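PDB 6JWS: 7,8-dihydro-6-hydroxymethylpterin pyrophosphokinase-dihydropteroate synthase from Plasmodium falciparum, which probably catalyses two successive steps of folate biosynthesis, pyrophosphorylation of 6-hydroxymethyl-7,8-dihydropterin by ATP and condensation of the product with 4-aminobenzoate to 7,8-dihydropteroate. Local coordinates for residues D503-A506 with C507-N510; V174-P177 with L178-L181; D689-E692 with T693-L697; N137-I140 with V141-E145. The protein carries 1 engineered substitution. All coordinates share one frame; numbering follows the deposited sequence.

Contact 1: residues D503-A506 with C507-N510; sequences DISA and CTNN
Where Asp503 meets Cys507 the chain makes two overlapping beta turns, a type I turn from Asp503 to Ala506 and a type I' turn from Ser505 to Thr508, with Ala506 and Cys507 both in left-handed backbone conformations. One carboxylate oxygen, Asp503 OD1, collects three donors of the bend from three directions. Ser505 OG, 2.7 Å from Asp503 OD1, comes in on its syn lone pair. Ser505 N lies nearly along the C-O bond of Asp503 OD1 at 2.9 Å and closes an Asx turn. Cys507 N stands above the carboxylate, 82° out of its plane, with 3.0 Å between Cys507 N and Asp503 OD1. Together they fix the rotation of the carboxylate, whose carbon CG is set beside the carbonyl carbon of Asp503 by a chi1 of -170°. Its other oxygen, Asp503 OD2, accepts from a water that in turn accepts from Asn510 N.

Ser505 relays the order onward. Having donated to Asp503, its hydroxyl accepts from Asn509 N (Ser505 OG to Asn509 N, 2.9 Å), and more weakly from Thr508 N. Thr508 grips the Ser505 carbonyl twice: Thr508 OG1 reaches Ser505 O at 2.7 Å on an in-plane lone pair, while Thr508 N meets Ser505 O at 3.1 Å from above the plane.

The loop follows strand 500-503 of the dihydropteroate synthase TIM barrel. Ile504 touches the bound pteroic acid, Cys507 packs on Leu528 of strand 525-529, and Arg558 of helix 547-564 bonds Ala506 O.

Contact 2: residues V174-P177 with L178-L181; sequences VNDP and LSML
Asp176 accepts from Ser179 at the first turn of a helix. Among the hydrogen bonds, the one through the side chain runs from Ser179 N to Asp176 OD2 at 2.6 Å, fairly straight at 158°, with the donor well out of the carboxylate plane. Asp176 can bend back over the first turn because a chi1 of 65° sets CG between its own backbone N and carbonyl carbon. The approach of the Asp176 carboxylate to the Ser179 hydroxyl is too close in the model to be trusted. The backbone adds two regular helical bonds, Met180 N to Asp176 O at 2.9 Å and Leu181 N to Pro177 O at 2.8 Å.

This is an N-cap: Asp176 precedes helix 177-190, and its carboxylate serves an amide of the first turn that has no helical carbonyl before it. Pro177, the first helical residue, suits a position where no amide hydrogen is needed. The helix follows strand 163-172 in the ferredoxin-like core of the pyrophosphokinase.

The apolar contact comes from Val174, whose CG1 branch lies against the start of the helix, 4.0 Å from Met180 CB; the same Val174 CG1 also packs on a serine carbon, Ser179 CB, at 3.6 Å. Beyond them Met180 packs on Ala18, Leu20 and Ile211 of the neighbouring strands. Leu181 turns to Leu316 and Ile211, and touches the bound ATP in its pocket.

Contact 3: residues D689-E692 with T693-L697; sequences DVLE and TKSVL. With MG (magnesium ion), chain O.
The carbonyl group of Asp689 is used on both faces by Thr693: Thr693 OG1 at 2.7 Å and Thr693 N at 3.1 Å reach Asp689 O from opposite faces of its plane, each tilted only moderately from it. Ser695 repeats the pattern two residues further along, its OG 2.8 Å and its N 3.1 Å from Leu691 O, again one donor to each face. Both hydroxyls are folded back along the helix by a chi1 near -60°, which places OG1 of Thr693 and OG of Ser695 beside the carbonyl four residues earlier. In this way a buried hydroxyl finds an acceptor without leaving its own helix.

The carboxylates serve another end. Asp689 OD1 at 2.3 Å and Glu692 OE2 at 2.2 Å bind one magnesium ion, so the metal joins the residue at the N-cap position to one in the first turn. Asp689 makes no capping bond with its side chain; Arg608 holds OD2 in a salt bridge. Two waters and Met648 O are the other ligands of the magnesium, and a bend at chi2 (92°) brings the Glu692 carboxylate round to it.

Helix 690-704 follows strand 684-687 of the TIM barrel, whose Ile685 and Val687 touch Thr693. Val690, Thr693 and Leu697 lie on Ile391 of strand 390-396. On helix 657-680, Leu671 receives Glu692 and Thr693, while on the side facing the second subunit Cys668 of that subunit packs against Glu692 and Val696.

Contact 4: residues N137-I140 with V141-E145; sequences NNII and VKNDE
Ile139 and Asn143 lie side by side one turn apart on an exposed helix, pointing the same way. The branch methyl Ile139 CG2 touches the amide nitrogen Asn143 ND2 at 3.4 Å. That nitrogen is also close to Ile139 O, but the angle is too poor for a hydrogen bond; its hydrogen-bond partner is the hydroxyl of Tyr322, a residue seen to bind ATP in a structure of this protein. Val141 brings its methyls against backbone carbonyls. Its CG1, anti to its own carbonyl carbon but swung off the ideal staggered position (chi1 -39°), comes within 3.1 Å of Asn137 O, while CG2 rests 3.6 Å from Asn138 O. Asp144 lays its side chain alongside the Ile140 carbonyl, with its CG 3.4 Å from Ile140 O.

Behind these side chains the backbone sets the spacing. Successive i to i+4 bonds join Val141 N to Asn137 O, Lys142 N to Asn138 O, Asn143 N to Ile139 O and Asp144 N to Ile140 O, all at 2.9 Å, so residues four apart fall on the same flank of the helix. That spacing sets Ile139 beside Asn143, and their first torsions (chi1 -63° and -72°) bring CG2 and ND2 together.

Farther out, Ile139 rests on Phe315, a residue of the ATP pocket, and on Val321, while Ile140 touches Val321 and His325. Helix 129-148 thus packs, through one flank, on the loops at either end of strand 316-318 in the pyrophosphokinase.

Along the chain the order is contact 4, contact 2, contact 1, contact 3, and it follows the two enzymes of the fusion. Contacts 4 and 2 belong to the pyrophosphokinase, on helix 129-148 and at the start of helix 177-190; their centres are about 25 Å apart. Leu181 of contact 2 lines the ATP pocket, and Ile139 of contact 4 touches its Phe315. Contacts 1 and 3 belong to the TIM barrel, after strand 500-503 and on helix 690-704, their nearest atoms about 17 Å apart. Across the two halves, contacts 1 and 2 come closest, with nearest atoms about 29 Å apart, and centres lie up to about 54 Å apart. None of the four touches another: each orders its own turn or helix locally.

Contact 1: residues D503-A506 with C507-N510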
ATOM      1  N   ASP B 503      14.025  -7.501  25.032  1.00 11.43           N
ATOM      2  CA  ASP B 503      14.549  -6.644  26.090  1.00 10.69           C
ATOM      3  C   ASP B 503      14.197  -5.180  25.792  1.00 10.49           C
ATOM      4  O   ASP B 503      14.838  -4.524  24.972  1.00  9.68           O
ATOM      5  CB  ASP B 503      16.050  -6.887  26.277  1.00 11.07           C
ATOM      6  CG  ASP B 503      16.664  -6.217  27.504  1.00 11.86           C
ATOM      7  OD1 ASP B 503      16.332  -5.015  27.792  1.00 11.50           O
ATOM      8  OD2 ASP B 503      17.450  -6.911  28.197  1.00 11.77           O
ATOM      9  N   ILE B 504      13.168  -4.665  26.480  1.00 10.11           N
ATOM     10  CA  ILE B 504      12.681  -3.321  26.212  1.00  9.62           C
ATOM     11  C   ILE B 504      13.679  -2.250  26.670  1.00  9.03           C
ATOM     12  O   ILE B 504      13.486  -1.081  26.363  1.00  9.17           O
ATOM     13  CB  ILE B 504      11.270  -3.097  26.788  1.00  9.80           C
ATOM     14  CG1 ILE B 504      11.234  -3.172  28.326  1.00  9.60           C
ATOM     15  CG2 ILE B 504      10.260  -4.037  26.129  1.00  9.77           C
ATOM     16  CD1 ILE B 504       9.975  -2.572  28.946  1.00  8.60           C
ATOM     17  N   SER B 505      14.756  -2.629  27.364  1.00  8.50           N
ATOM     18  CA  SER B 505      15.808  -1.674  27.704  1.00  8.67           C
ATOM     19  C   SER B 505      16.957  -1.708  26.687  1.00  8.88           C
ATOM     20  O   SER B 505      17.977  -1.047  26.870  1.00  9.64           O
ATOM     21  CB  SER B 505      16.308  -1.850  29.151  1.00  8.16           C
ATOM     22  OG  SER B 505      17.202  -2.965  29.291  1.00  8.28           O
ATOM     23  N   ALA B 506      16.811  -2.511  25.631  1.00  9.23           N
ATOM     24  CA  ALA B 506      17.881  -2.808  24.685  1.00 10.08           C
ATOM     25  C   ALA B 506      19.132  -3.297  25.426  1.00 10.47           C
ATOM     26  O   ALA B 506      20.260  -2.995  25.034  1.00 10.25           O
ATOM     27  CB  ALA B 506      18.156  -1.632  23.766  1.00  9.57           C
ATOM     28  N   CYS B 507      18.905  -4.067  26.502  1.00 11.16           N
ATOM     29  CA  CYS B 507      19.957  -4.722  27.264  1.00 11.49           C
ATOM     30  C   CYS B 507      20.825  -3.680  27.973  1.00 11.99           C
ATOM     31  O   CYS B 507      22.006  -3.914  28.193  1.00 13.06           O
ATOM     32  CB  CYS B 507      20.831  -5.583  26.360  1.00 11.92           C
ATOM     33  SG  CYS B 507      19.941  -6.907  25.497  1.00 13.56           S
ATOM     34  N   THR B 508      20.261  -2.508  28.292  1.00 12.16           N
ATOM     35  CA  THR B 508      20.988  -1.546  29.098  1.00 12.23           C
ATOM     36  C   THR B 508      20.687  -1.726  30.586  1.00 13.23           C
ATOM     37  O   THR B 508      21.452  -1.205  31.392  1.00 14.44           O
ATOM     38  CB  THR B 508      20.710  -0.085  28.705  1.00 12.28           C
ATOM     39  OG1 THR B 508      19.317   0.182  28.879  1.00 12.44           O
ATOM     40  CG2 THR B 508      21.138   0.260  27.293  1.00 12.16           C
ATOM     41  N   ASN B 509      19.560  -2.366  30.958  1.00 13.51           N
ATOM     42  CA  ASN B 509      19.264  -2.603  32.370  1.00 14.49           C
ATOM     43  C   ASN B 509      20.359  -3.486  32.971  1.00 14.90           C
ATOM     44  O   ASN B 509      20.810  -3.243  34.081  1.00 15.39           O
ATOM     45  CB  ASN B 509      17.907  -3.262  32.659  1.00 13.79           C
ATOM     46  CG  ASN B 509      17.790  -3.785  34.092  1.00 14.87           C
ATOM     47  OD1 ASN B 509      17.756  -3.015  35.049  1.00 15.58           O
ATOM     48  ND2 ASN B 509      17.690  -5.095  34.274  1.00 14.21           N
ATOM     49  N   ASN B 510      20.760  -4.522  32.234  1.00 14.83           N
ATOM     50  CA  ASN B 510      21.781  -5.432  32.712  1.00 15.28           C
ATOM     51  C   ASN B 510      22.517  -6.013  31.510  1.00 15.19           C
ATOM     52  O   ASN B 510      22.121  -7.066  31.006  1.00 15.35           O
ATOM     53  CB  ASN B 510      21.201  -6.549  33.593  1.00 14.92           C
ATOM     54  CG  ASN B 510      22.315  -7.355  34.229  1.00 15.44           C
ATOM     55  OD1 ASN B 510      23.464  -7.236  33.805  1.00 13.84           O
ATOM     56  ND2 ASN B 510      22.001  -8.159  35.245  1.00 16.53           N
TER
HETATM   57  O   HOH W   1      18.696  -5.870  30.575  1.00 14.18           O

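Contact 2: residues V174-P177 with L178-L181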
ATOM      1  N   VAL B 174      46.511 -16.817  17.292  1.00 38.46           N
ATOM      2  CA  VAL B 174      47.319 -17.517  16.309  1.00 37.32           C
ATOM      3  C   VAL B 174      48.312 -16.526  15.711  1.00 37.38           C
ATOM      4  O   VAL B 174      47.991 -15.352  15.555  1.00 38.28           O
ATOM      5  CB  VAL B 174      46.438 -18.213  15.259  1.00 36.32           C
ATOM      6  CG1 VAL B 174      47.265 -18.829  14.147  1.00 37.20           C
ATOM      7  CG2 VAL B 174      45.571 -19.277  15.911  1.00 36.40           C
ATOM      8  N   ASN B 175      49.533 -17.002  15.424  1.00 38.79           N
ATOM      9  CA  ASN B 175      50.646 -16.120  15.102  1.00 39.86           C
ATOM     10  C   ASN B 175      50.605 -15.622  13.659  1.00 37.88           C
ATOM     11  O   ASN B 175      51.141 -14.549  13.377  1.00 36.78           O
ATOM     12  CB  ASN B 175      52.006 -16.756  15.395  1.00 45.18           C
ATOM     13  CG  ASN B 175      52.255 -16.968  16.873  1.00 49.84           C
ATOM     14  OD1 ASN B 175      51.909 -16.133  17.709  1.00 51.06           O
ATOM     15  ND2 ASN B 175      52.863 -18.093  17.202  1.00 52.18           N
ATOM     16  N   ASP B 176      49.997 -16.401  12.749  1.00 37.59           N
ATOM     17  CA  ASP B 176      50.086 -16.085  11.331  1.00 35.07           C
ATOM     18  C   ASP B 176      48.938 -16.735  10.566  1.00 34.22           C
ATOM     19  O   ASP B 176      48.330 -17.697  11.046  1.00 32.65           O
ATOM     20  CB  ASP B 176      51.417 -16.573  10.747  1.00 37.76           C
ATOM     21  CG  ASP B 176      51.519 -18.086  10.786  1.00 39.68           C
ATOM     22  OD1 ASP B 176      51.871 -18.616  11.862  1.00 40.75           O
ATOM     23  OD2 ASP B 176      51.161 -18.729   9.772  1.00 39.32           O
ATOM     24  N   PRO B 177      48.636 -16.242   9.336  1.00 35.80           N
ATOM     25  CA  PRO B 177      47.570 -16.811   8.511  1.00 34.46           C
ATOM     26  C   PRO B 177      47.800 -18.255   8.081  1.00 36.16           C
ATOM     27  O   PRO B 177      46.839 -18.995   7.832  1.00 35.83           O
ATOM     28  CB  PRO B 177      47.454 -15.867   7.297  1.00 34.53           C
ATOM     29  CG  PRO B 177      48.736 -15.049   7.289  1.00 33.38           C
ATOM     30  CD  PRO B 177      49.241 -15.046   8.718  1.00 35.51           C
ATOM     31  N   LEU B 178      49.074 -18.664   7.999  1.00 37.82           N
ATOM     32  CA  LEU B 178      49.327 -20.050   7.624  1.00 34.88           C
ATOM     33  C   LEU B 178      48.965 -20.961   8.790  1.00 31.16           C
ATOM     34  O   LEU B 178      48.273 -21.952   8.594  1.00 30.73           O
ATOM     35  CB  LEU B 178      50.759 -20.261   7.120  1.00 35.96           C
ATOM     36  CG  LEU B 178      51.041 -21.656   6.558  1.00 37.38           C
ATOM     37  CD1 LEU B 178      49.881 -22.162   5.715  1.00 36.44           C
ATOM     38  CD2 LEU B 178      52.329 -21.679   5.753  1.00 41.65           C
ATOM     39  N   SER B 179      49.384 -20.594  10.008  1.00 32.03           N
ATOM     40  CA  SER B 179      48.958 -21.371  11.168  1.00 34.79           C
ATOM     41  C   SER B 179      47.433 -21.325  11.292  1.00 35.15           C
ATOM     42  O   SER B 179      46.798 -22.347  11.565  1.00 35.15           O
ATOM     43  CB  SER B 179      49.626 -20.941  12.456  1.00 34.22           C
ATOM     44  OG  SER B 179      50.953 -20.481  12.232  1.00 34.98           O
ATOM     45  N   MET B 180      46.845 -20.146  11.051  1.00 33.76           N
ATOM     46  CA  MET B 180      45.399 -20.033  11.173  1.00 35.73           C
ATOM     47  C   MET B 180      44.707 -20.959  10.179  1.00 35.83           C
ATOM     48  O   MET B 180      43.755 -21.659  10.539  1.00 37.61           O
ATOM     49  CB  MET B 180      44.893 -18.601  10.985  1.00 37.35           C
ATOM     50  CG  MET B 180      43.374 -18.520  11.076  1.00 37.89           C
ATOM     51  SD  MET B 180      42.826 -16.913  11.643  1.00 38.57           S
ATOM     52  CE  MET B 180      43.000 -15.988  10.125  1.00 40.80           C
ATOM     53  N   LEU B 181      45.193 -20.974   8.931  1.00 34.76           N
ATOM     54  CA  LEU B 181      44.564 -21.811   7.921  1.00 33.64           C
ATOM     55  C   LEU B 181      44.640 -23.286   8.320  1.00 33.63           C
ATOM     56  O   LEU B 181      43.682 -24.039   8.117  1.00 33.09           O
ATOM     57  CB  LEU B 181      45.209 -21.545   6.561  1.00 36.99           C
ATOM     58  CG  LEU B 181      44.600 -22.319   5.395  1.00 37.94           C
ATOM     59  CD1 LEU B 181      43.107 -22.038   5.264  1.00 37.02           C
ATOM     60  CD2 LEU B 181      45.327 -21.978   4.105  1.00 40.38           C
TER

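Contact 3: residues D689-E692 with T693-L697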
ATOM      1  N   ASP B 689      -4.465  -9.378  19.099  1.00 14.57           N
ATOM      2  CA  ASP B 689      -5.603  -9.881  18.339  1.00 14.45           C
ATOM      3  C   ASP B 689      -5.072 -10.690  17.153  1.00 14.45           C
ATOM      4  O   ASP B 689      -4.934 -10.173  16.051  1.00 13.93           O
ATOM      5  CB  ASP B 689      -6.556  -8.730  18.012  1.00 14.25           C
ATOM      6  CG  ASP B 689      -7.071  -7.979  19.243  1.00 15.28           C
ATOM      7  OD1 ASP B 689      -8.012  -8.491  19.889  1.00 15.54           O
ATOM      8  OD2 ASP B 689      -6.541  -6.869  19.562  1.00 14.84           O
ATOM      9  N   VAL B 690      -4.762 -11.969  17.404  1.00 14.45           N
ATOM     10  CA  VAL B 690      -4.007 -12.787  16.473  1.00 15.20           C
ATOM     11  C   VAL B 690      -4.908 -13.197  15.300  1.00 17.29           C
ATOM     12  O   VAL B 690      -4.487 -13.094  14.145  1.00 17.19           O
ATOM     13  CB  VAL B 690      -3.370 -14.011  17.166  1.00 14.11           C
ATOM     14  CG1 VAL B 690      -2.696 -14.932  16.155  1.00 13.91           C
ATOM     15  CG2 VAL B 690      -2.377 -13.626  18.255  1.00 13.35           C
ATOM     16  N   LEU B 691      -6.146 -13.644  15.598  1.00 16.68           N
ATOM     17  CA  LEU B 691      -7.049 -14.123  14.563  1.00 15.83           C
ATOM     18  C   LEU B 691      -7.362 -12.974  13.612  1.00 14.05           C
ATOM     19  O   LEU B 691      -7.389 -13.156  12.401  1.00 13.42           O
ATOM     20  CB  LEU B 691      -8.336 -14.668  15.197  1.00 17.86           C
ATOM     21  CG  LEU B 691      -9.437 -15.023  14.193  1.00 21.36           C
ATOM     22  CD1 LEU B 691     -10.267 -16.216  14.684  1.00 22.02           C
ATOM     23  CD2 LEU B 691     -10.334 -13.804  13.888  1.00 20.43           C
ATOM     24  N   GLU B 692      -7.622 -11.795  14.179  1.00 13.25           N
ATOM     25  CA  GLU B 692      -7.975 -10.636  13.380  1.00 13.33           C
ATOM     26  C   GLU B 692      -6.812 -10.266  12.451  1.00 13.51           C
ATOM     27  O   GLU B 692      -7.000 -10.046  11.260  1.00 13.19           O
ATOM     28  CB  GLU B 692      -8.340  -9.486  14.319  1.00 13.94           C
ATOM     29  CG  GLU B 692      -9.553  -9.764  15.198  1.00 14.59           C
ATOM     30  CD  GLU B 692      -9.276 -10.376  16.568  1.00 16.13           C
ATOM     31  OE1 GLU B 692      -8.495 -11.351  16.659  1.00 15.07           O
ATOM     32  OE2 GLU B 692      -9.834  -9.856  17.562  1.00 17.62           O
ATOM     33  N   THR B 693      -5.591 -10.215  13.003  1.00 13.44           N
ATOM     34  CA  THR B 693      -4.406  -9.783  12.276  1.00 13.36           C
ATOM     35  C   THR B 693      -4.088 -10.774  11.153  1.00 13.68           C
ATOM     36  O   THR B 693      -3.784 -10.377  10.027  1.00 13.24           O
ATOM     37  CB  THR B 693      -3.231  -9.586  13.251  1.00 12.70           C
ATOM     38  OG1 THR B 693      -3.657  -8.653  14.252  1.00 11.40           O
ATOM     39  CG2 THR B 693      -1.979  -9.077  12.571  1.00 12.11           C
ATOM     40  N   LYS B 694      -4.144 -12.073  11.475  1.00 14.75           N
ATOM     41  CA  LYS B 694      -3.888 -13.117  10.492  1.00 16.00           C
ATOM     42  C   LYS B 694      -4.886 -13.039   9.331  1.00 16.00           C
ATOM     43  O   LYS B 694      -4.524 -13.340   8.192  1.00 17.03           O
ATOM     44  CB  LYS B 694      -3.977 -14.494  11.157  1.00 17.07           C
ATOM     45  CG  LYS B 694      -3.510 -15.673  10.308  1.00 18.82           C
ATOM     46  CD  LYS B 694      -2.058 -15.552   9.891  1.00 22.01           C
ATOM     47  CE  LYS B 694      -1.457 -16.840   9.366  1.00 24.15           C
ATOM     48  NZ  LYS B 694      -2.233 -17.381   8.227  1.00 26.14           N
ATOM     49  N   SER B 695      -6.141 -12.675   9.624  1.00 14.48           N
ATOM     50  CA  SER B 695      -7.159 -12.618   8.589  1.00 14.92           C
ATOM     51  C   SER B 695      -6.785 -11.522   7.599  1.00 14.81           C
ATOM     52  O   SER B 695      -6.914 -11.718   6.387  1.00 15.32           O
ATOM     53  CB  SER B 695      -8.532 -12.374   9.164  1.00 15.88           C
ATOM     54  OG  SER B 695      -8.884 -13.410  10.066  1.00 16.06           O
ATOM     55  N   VAL B 696      -6.282 -10.399   8.141  1.00 13.21           N
ATOM     56  CA  VAL B 696      -5.857  -9.269   7.343  1.00 12.39           C
ATOM     57  C   VAL B 696      -4.655  -9.660   6.493  1.00 12.48           C
ATOM     58  O   VAL B 696      -4.639  -9.428   5.299  1.00 13.21           O
ATOM     59  CB  VAL B 696      -5.607  -8.007   8.199  1.00 12.36           C
ATOM     60  CG1 VAL B 696      -4.817  -6.946   7.428  1.00 11.27           C
ATOM     61  CG2 VAL B 696      -6.927  -7.408   8.689  1.00 11.84           C
ATOM     62  N   LEU B 697      -3.622 -10.236   7.104  1.00 12.80           N
ATOM     63  CA  LEU B 697      -2.421 -10.554   6.350  1.00 12.46           C
ATOM     64  C   LEU B 697      -2.727 -11.602   5.270  1.00 12.70           C
ATOM     65  O   LEU B 697      -2.113 -11.589   4.205  1.00 12.45           O
ATOM     66  CB  LEU B 697      -1.321 -11.013   7.322  1.00 12.30           C
ATOM     67  CG  LEU B 697      -0.871  -9.997   8.387  1.00 12.79           C
ATOM     68  CD1 LEU B 697       0.222 -10.590   9.261  1.00 12.73           C
ATOM     69  CD2 LEU B 697      -0.369  -8.693   7.775  1.00 11.69           C
TER
HETATM   70 MG    MG O 807      -9.714 -10.026  19.739  1.00 12.45          MG
HETATM   71  O   HOH W   2     -11.715 -11.329  19.511  1.00 42.67           O
HETATM   72  O   HOH W   3      -8.635 -11.768  19.018  1.00 17.43           O

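Contact 4: residues N137-I140 with V141-E145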
ATOM      1  N   ASN B 137      45.127 -12.534 -10.177  1.00 34.02           N
ATOM      2  CA  ASN B 137      44.498 -12.547 -11.492  1.00 35.51           C
ATOM      3  C   ASN B 137      44.710 -13.916 -12.136  1.00 35.58           C
ATOM      4  O   ASN B 137      43.802 -14.464 -12.752  1.00 38.35           O
ATOM      5  CB  ASN B 137      44.960 -11.401 -12.398  1.00 37.41           C
ATOM      6  CG  ASN B 137      44.485 -10.025 -11.973  1.00 39.47           C
ATOM      7  OD1 ASN B 137      44.956  -9.020 -12.501  1.00 43.39           O
ATOM      8  ND2 ASN B 137      43.562  -9.955 -11.023  1.00 38.66           N
ATOM      9  N   ASN B 138      45.913 -14.470 -11.955  1.00 35.60           N
ATOM     10  CA  ASN B 138      46.252 -15.760 -12.520  1.00 35.91           C
ATOM     11  C   ASN B 138      45.274 -16.814 -12.020  1.00 34.45           C
ATOM     12  O   ASN B 138      44.729 -17.581 -12.814  1.00 35.34           O
ATOM     13  CB  ASN B 138      47.706 -16.151 -12.242  1.00 39.97           C
ATOM     14  CG  ASN B 138      47.992 -17.601 -12.578  1.00 40.46           C
ATOM     15  OD1 ASN B 138      48.396 -18.372 -11.713  1.00 41.96           O
ATOM     16  ND2 ASN B 138      47.761 -17.992 -13.820  1.00 38.53           N
ATOM     17  N   ILE B 139      45.054 -16.840 -10.699  1.00 33.88           N
ATOM     18  CA  ILE B 139      44.157 -17.823 -10.111  1.00 32.21           C
ATOM     19  C   ILE B 139      42.766 -17.669 -10.720  1.00 32.31           C
ATOM     20  O   ILE B 139      42.094 -18.664 -10.989  1.00 33.22           O
ATOM     21  CB  ILE B 139      44.127 -17.722  -8.572  1.00 32.12           C
ATOM     22  CG1 ILE B 139      45.493 -18.030  -7.943  1.00 32.17           C
ATOM     23  CG2 ILE B 139      43.009 -18.589  -7.994  1.00 29.35           C
ATOM     24  CD1 ILE B 139      46.011 -19.441  -8.192  1.00 29.27           C
ATOM     25  N   ILE B 140      42.350 -16.413 -10.939  1.00 34.78           N
ATOM     26  CA  ILE B 140      41.001 -16.118 -11.396  1.00 37.30           C
ATOM     27  C   ILE B 140      40.833 -16.622 -12.825  1.00 38.58           C
ATOM     28  O   ILE B 140      39.836 -17.288 -13.116  1.00 36.56           O
ATOM     29  CB  ILE B 140      40.639 -14.620 -11.239  1.00 38.93           C
ATOM     30  CG1 ILE B 140      40.659 -14.192  -9.763  1.00 38.26           C
ATOM     31  CG2 ILE B 140      39.297 -14.311 -11.901  1.00 34.49           C
ATOM     32  CD1 ILE B 140      40.568 -12.691  -9.532  1.00 36.52           C
ATOM     33  N   VAL B 141      41.816 -16.326 -13.697  1.00 42.19           N
ATOM     34  CA  VAL B 141      41.702 -16.711 -15.101  1.00 43.13           C
ATOM     35  C   VAL B 141      41.764 -18.236 -15.211  1.00 43.64           C
ATOM     36  O   VAL B 141      41.033 -18.834 -16.000  1.00 41.90           O
ATOM     37  CB  VAL B 141      42.681 -15.986 -16.057  1.00 42.07           C
ATOM     38  CG1 VAL B 141      42.880 -14.514 -15.727  1.00 37.28           C
ATOM     39  CG2 VAL B 141      44.018 -16.688 -16.202  1.00 45.63           C
ATOM     40  N   LYS B 142      42.606 -18.851 -14.368  1.00 47.65           N
ATOM     41  CA  LYS B 142      42.781 -20.293 -14.322  1.00 49.49           C
ATOM     42  C   LYS B 142      41.488 -20.979 -13.874  1.00 49.67           C
ATOM     43  O   LYS B 142      41.133 -22.034 -14.399  1.00 50.45           O
ATOM     44  CB  LYS B 142      43.970 -20.640 -13.419  1.00 57.48           C
ATOM     45  CG  LYS B 142      44.278 -22.123 -13.268  1.00 66.51           C
ATOM     46  CD  LYS B 142      45.043 -22.464 -12.004  1.00 75.47           C
ATOM     47  CE  LYS B 142      44.991 -23.943 -11.673  1.00 80.01           C
ATOM     48  NZ  LYS B 142      45.643 -24.241 -10.376  1.00 83.53           N
ATOM     49  N   ASN B 143      40.780 -20.398 -12.894  1.00 50.39           N
ATOM     50  CA  ASN B 143      39.554 -21.024 -12.409  1.00 49.34           C
ATOM     51  C   ASN B 143      38.439 -20.817 -13.436  1.00 50.40           C
ATOM     52  O   ASN B 143      37.576 -21.684 -13.588  1.00 50.11           O
ATOM     53  CB  ASN B 143      39.176 -20.596 -10.986  1.00 46.99           C
ATOM     54  CG  ASN B 143      40.074 -21.178  -9.909  1.00 49.09           C
ATOM     55  OD1 ASN B 143      40.579 -22.293 -10.037  1.00 51.40           O
ATOM     56  ND2 ASN B 143      40.273 -20.439  -8.829  1.00 43.81           N
ATOM     57  N   ASP B 144      38.486 -19.668 -14.133  1.00 50.50           N
ATOM     58  CA  ASP B 144      37.583 -19.330 -15.227  1.00 56.02           C
ATOM     59  C   ASP B 144      37.640 -20.407 -16.305  1.00 58.00           C
ATOM     60  O   ASP B 144      36.607 -20.957 -16.680  1.00 56.55           O
ATOM     61  CB  ASP B 144      37.946 -17.987 -15.869  1.00 61.34           C
ATOM     62  CG  ASP B 144      37.223 -16.781 -15.292  1.00 65.23           C
ATOM     63  OD1 ASP B 144      36.224 -16.979 -14.573  1.00 68.49           O
ATOM     64  OD2 ASP B 144      37.662 -15.645 -15.576  1.00 71.28           O
ATOM     65  N   GLU B 145      38.859 -20.676 -16.795  1.00 64.74           N
ATOM     66  CA  GLU B 145      39.125 -21.684 -17.812  1.00 72.61           C
ATOM     67  C   GLU B 145      38.532 -23.031 -17.389  1.00 72.11           C
ATOM     68  O   GLU B 145      37.698 -23.583 -18.106  1.00 67.32           O
ATOM     69  CB  GLU B 145      40.622 -21.733 -18.141  1.00 78.70           C
ATOM     70  CG  GLU B 145      41.105 -23.064 -18.705  1.00 89.44           C
ATOM     71  CD  GLU B 145      40.843 -23.318 -20.182  1.00 96.04           C
ATOM     72  OE1 GLU B 145      41.626 -22.812 -21.014  1.00 97.95           O
ATOM     73  OE2 GLU B 145      39.863 -24.030 -20.498  1.00 98.35           O
TER